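Local coordinates for protein BsaWI endonuclease (Geobacillus stearothermophilus, PDB 4ZSF) that is a PD-(D/E)XK-family restriction endonuclease that binds DNA and calcium ions and probably cuts the DNA in a metal-dependent reaction, at residues 101-106 with 243-248. Residues are numbered along the deposited sequence; the frame is centred on the assembly and turned at random. Where two conformers were deposited one is given.
Sequences SSLEEY and ELFVQH
Val246 points its two methyl groups into a notch formed by Ser102 and Leu103, near the end of the long helix 70-103, and Tyr106, just beyond it. Val246 CG2 lies 3.8 Å from Ser102 CB, while Val246 CG1 sits 3.9 Å from CE2 of Tyr106 and 4.0 Å from CD2 of Leu103. With CG1 anti to the backbone N (chi1 171°), the isopropyl group divides its methyls between the serine and the tyrosine, and CD2 of Leu103 reaches both. The leucine and valine side chains run antiparallel alongside each other, whereas the tyrosine lies roughly perpendicular to the valine. An alanine in place of Val246 would probably open a gap beside CD2 of Leu103 and lose the methyl contacts with CE2 of Tyr106 and CB of Ser102.

Flanking this centre, CD1 of Leu103 approaches CE2 of Phe245 at 4.3 Å. At the more exposed margin, NE2 of Gln247 comes within 3.6 Å of Tyr106 OH, the amide and ring planes 79° apart; no hydrogen bond joins these segments, and OE1 of Gln247 is hydrogen-bonded to NH1 of Arg250. CG of Glu105 covers one face of the Tyr106 ring, 3.6 Å above its centre, and the backbone hydrogen bond from Tyr106 N to Leu103 O closes the turn from which the tyrosine projects.

Helix 243-258 thus packs against the end of helix 70-103, both flanking the mixed sheet, consistent with the α/β core of PD-(D/E)XK nucleases: Leu103 and Phe245 share Ile110 and Ile148 on strands 108-112 and 146-152, and Phe245 continues onto Trp188, Val190 and Ile192 of strand 188-193.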
ATOM      1  N   SER A 101     -10.493   3.363 -30.921  1.00 25.40           N
ATOM      2  CA  SER A 101     -11.436   3.410 -32.024  1.00 31.72           C
ATOM      3  C   SER A 101     -11.492   4.812 -32.613  1.00 29.96           C
ATOM      4  O   SER A 101     -11.793   4.980 -33.775  1.00 30.89           O
ATOM      5  CB  SER A 101     -12.844   2.995 -31.575  1.00 38.96           C
ATOM      6  OG  SER A 101     -13.317   3.941 -30.612  1.00 41.06           O
ATOM      7  N   SER A 102     -11.276   5.826 -31.810  1.00 26.39           N
ATOM      8  CA  SER A 102     -11.268   7.189 -32.331  1.00 27.01           C
ATOM      9  C   SER A 102      -9.932   7.689 -32.819  1.00 27.20           C
ATOM     10  O   SER A 102      -9.898   8.573 -33.660  1.00 29.05           O
ATOM     11  CB  SER A 102     -11.759   8.169 -31.238  1.00 32.21           C
ATOM     12  OG  SER A 102     -13.158   8.105 -31.119  1.00 38.47           O
ATOM     13  N   LEU A 103      -8.834   7.265 -32.184  1.00 21.33           N
ATOM     14  CA  LEU A 103      -7.535   7.839 -32.451  1.00 22.32           C
ATOM     15  C   LEU A 103      -6.918   7.291 -33.749  1.00 22.86           C
ATOM     16  O   LEU A 103      -6.031   7.926 -34.344  1.00 25.62           O
ATOM     17  CB  LEU A 103      -6.570   7.553 -31.269  1.00 22.03           C
ATOM     18  CG  LEU A 103      -6.864   8.267 -29.954  1.00 20.31           C
ATOM     19  CD1 LEU A 103      -6.075   7.499 -28.830  1.00 19.55           C
ATOM     20  CD2 LEU A 103      -6.370   9.712 -30.026  1.00 19.30           C
ATOM     21  N   GLU A 104      -7.373   6.103 -34.133  1.00 25.85           N
ATOM     22  CA  GLU A 104      -6.843   5.354 -35.256  1.00 31.25           C
ATOM     23  C   GLU A 104      -6.848   6.229 -36.509  1.00 30.44           C
ATOM     24  O   GLU A 104      -5.870   6.242 -37.242  1.00 31.51           O
ATOM     25  CB  GLU A 104      -7.664   4.083 -35.486  1.00 40.06           C
ATOM     26  CG  GLU A 104      -7.065   3.142 -36.543  1.00 51.16           C
ATOM     27  CD  GLU A 104      -7.848   1.819 -36.672  1.00 60.51           C
ATOM     28  OE1 GLU A 104      -9.085   1.862 -36.881  1.00 62.77           O
ATOM     29  OE2 GLU A 104      -7.231   0.738 -36.535  1.00 64.16           O
ATOM     30  N   GLU A 105      -7.904   7.005 -36.727  1.00 33.24           N
ATOM     31  CA  GLU A 105      -7.970   7.773 -37.991  1.00 36.22           C
ATOM     32  C   GLU A 105      -6.954   8.920 -38.049  1.00 32.94           C
ATOM     33  O   GLU A 105      -6.688   9.483 -39.114  1.00 32.00           O
ATOM     34  CB  GLU A 105      -9.380   8.289 -38.234  1.00 41.99           C
ATOM     35  CG  GLU A 105      -9.836   9.409 -37.378  1.00 46.69           C
ATOM     36  CD  GLU A 105     -10.965  10.219 -38.048  1.00 54.93           C
ATOM     37  OE1 GLU A 105     -10.772  10.709 -39.188  1.00 59.49           O
ATOM     38  OE2 GLU A 105     -12.042  10.372 -37.433  1.00 54.00           O
ATOM     39  N   TYR A 106      -6.359   9.264 -36.906  1.00 27.80           N
ATOM     40  CA  TYR A 106      -5.331  10.285 -36.874  1.00 30.59           C
ATOM     41  C   TYR A 106      -3.935   9.718 -36.662  1.00 28.56           C
ATOM     42  O   TYR A 106      -3.036  10.465 -36.262  1.00 31.43           O
ATOM     43  CB  TYR A 106      -5.620  11.296 -35.772  1.00 29.02           C
ATOM     44  CG  TYR A 106      -7.054  11.815 -35.777  1.00 33.97           C
ATOM     45  CD1 TYR A 106      -7.493  12.703 -36.763  1.00 33.93           C
ATOM     46  CD2 TYR A 106      -7.957  11.419 -34.800  1.00 34.61           C
ATOM     47  CE1 TYR A 106      -8.809  13.186 -36.761  1.00 36.44           C
ATOM     48  CE2 TYR A 106      -9.270  11.911 -34.770  1.00 37.04           C
ATOM     49  CZ  TYR A 106      -9.684  12.794 -35.766  1.00 41.68           C
ATOM     50  OH  TYR A 106     -10.973  13.274 -35.727  1.00 46.50           O
ATOM     51  N   GLU A 243     -14.046  12.866 -26.186  1.00 18.95           N
ATOM     52  CA  GLU A 243     -13.814  13.792 -27.276  1.00 20.68           C
ATOM     53  C   GLU A 243     -12.688  14.768 -27.074  1.00 18.15           C
ATOM     54  O   GLU A 243     -11.833  14.923 -27.958  1.00 20.47           O
ATOM     55  CB  GLU A 243     -15.090  14.593 -27.562  1.00 19.43           C
ATOM     56  CG  GLU A 243     -16.265  13.770 -28.072  1.00 23.46           C
ATOM     57  CD  GLU A 243     -17.411  14.690 -28.573  1.00 22.24           C
ATOM     58  OE1 GLU A 243     -17.172  15.628 -29.405  1.00 25.92           O
ATOM     59  OE2 GLU A 243     -18.590  14.444 -28.184  1.00 27.24           O
ATOM     60  N   LEU A 244     -12.697  15.493 -25.944  1.00 18.27           N
ATOM     61  CA  LEU A 244     -11.637  16.468 -25.755  1.00 18.45           C
ATOM     62  C   LEU A 244     -10.279  15.791 -25.593  1.00 20.69           C
ATOM     63  O   LEU A 244      -9.249  16.356 -25.977  1.00 19.06           O
ATOM     64  CB  LEU A 244     -11.891  17.366 -24.527  1.00 15.41           C
ATOM     65  CG  LEU A 244     -12.955  18.467 -24.800  1.00 18.07           C
ATOM     66  CD1 LEU A 244     -13.282  19.217 -23.454  1.00 18.09           C
ATOM     67  CD2 LEU A 244     -12.457  19.543 -25.843  1.00 20.12           C
ATOM     68  N   PHE A 245     -10.271  14.605 -24.992  1.00 17.90           N
ATOM     69  CA  PHE A 245      -8.994  13.884 -24.910  1.00 18.49           C
ATOM     70  C   PHE A 245      -8.457  13.594 -26.344  1.00 19.55           C
ATOM     71  O   PHE A 245      -7.266  13.803 -26.643  1.00 18.05           O
ATOM     72  CB  PHE A 245      -9.179  12.566 -24.125  1.00 17.33           C
ATOM     73  CG  PHE A 245      -7.973  11.628 -24.229  1.00 18.80           C
ATOM     74  CD1 PHE A 245      -6.852  11.814 -23.437  1.00 20.01           C
ATOM     75  CD2 PHE A 245      -8.002  10.556 -25.110  1.00 23.65           C
ATOM     76  CE1 PHE A 245      -5.725  10.963 -23.572  1.00 22.52           C
ATOM     77  CE2 PHE A 245      -6.906   9.711 -25.255  1.00 25.20           C
ATOM     78  CZ  PHE A 245      -5.766   9.890 -24.476  1.00 21.34           C
ATOM     79  N   VAL A 246      -9.317  13.075 -27.204  1.00 18.07           N
ATOM     80  CA  VAL A 246      -8.897  12.762 -28.581  1.00 18.68           C
ATOM     81  C   VAL A 246      -8.488  14.030 -29.320  1.00 21.89           C
ATOM     82  O   VAL A 246      -7.420  14.045 -29.977  1.00 19.86           O
ATOM     83  CB  VAL A 246      -9.997  12.013 -29.378  1.00 21.48           C
ATOM     84  CG1 VAL A 246      -9.642  11.884 -30.911  1.00 21.60           C
ATOM     85  CG2 VAL A 246     -10.257  10.665 -28.771  1.00 23.19           C
ATOM     86  N   GLN A 247      -9.283  15.100 -29.221  0.64 20.37           N
ATOM     87  CA  GLN A 247      -8.900  16.315 -29.973  0.64 21.30           C
ATOM     88  C   GLN A 247      -7.589  16.935 -29.407  0.64 21.59           C
ATOM     89  O   GLN A 247      -6.734  17.427 -30.170  0.64 20.16           O
ATOM     90  CB  GLN A 247     -10.070  17.307 -29.998  0.64 21.09           C
ATOM     91  CG  GLN A 247     -11.290  16.737 -30.754  0.64 22.57           C
ATOM     92  CD  GLN A 247     -10.925  16.365 -32.180  0.64 22.78           C
ATOM     93  OE1 GLN A 247     -10.297  17.162 -32.853  0.64 25.41           O
ATOM     94  NE2 GLN A 247     -11.200  15.131 -32.593  0.64 20.81           N
ATOM     95  N   HIS A 248      -7.392  16.894 -28.086  1.00 17.28           N
ATOM     96  CA  HIS A 248      -6.138  17.425 -27.537  1.00 17.19           C
ATOM     97  C   HIS A 248      -4.963  16.517 -27.904  1.00 18.74           C
ATOM     98  O   HIS A 248      -3.836  17.023 -28.103  1.00 23.24           O
ATOM     99  CB  HIS A 248      -6.222  17.635 -26.018  1.00 17.47           C
ATOM    100  CG  HIS A 248      -7.235  18.680 -25.617  1.00 18.38           C
ATOM    101  ND1 HIS A 248      -7.681  18.829 -24.316  1.00 19.55           N
ATOM    102  CD2 HIS A 248      -7.913  19.585 -26.361  1.00 19.54           C
ATOM    103  CE1 HIS A 248      -8.562  19.811 -24.267  1.00 22.42           C
ATOM    104  NE2 HIS A 248      -8.715  20.305 -25.491  1.00 18.85           N
TER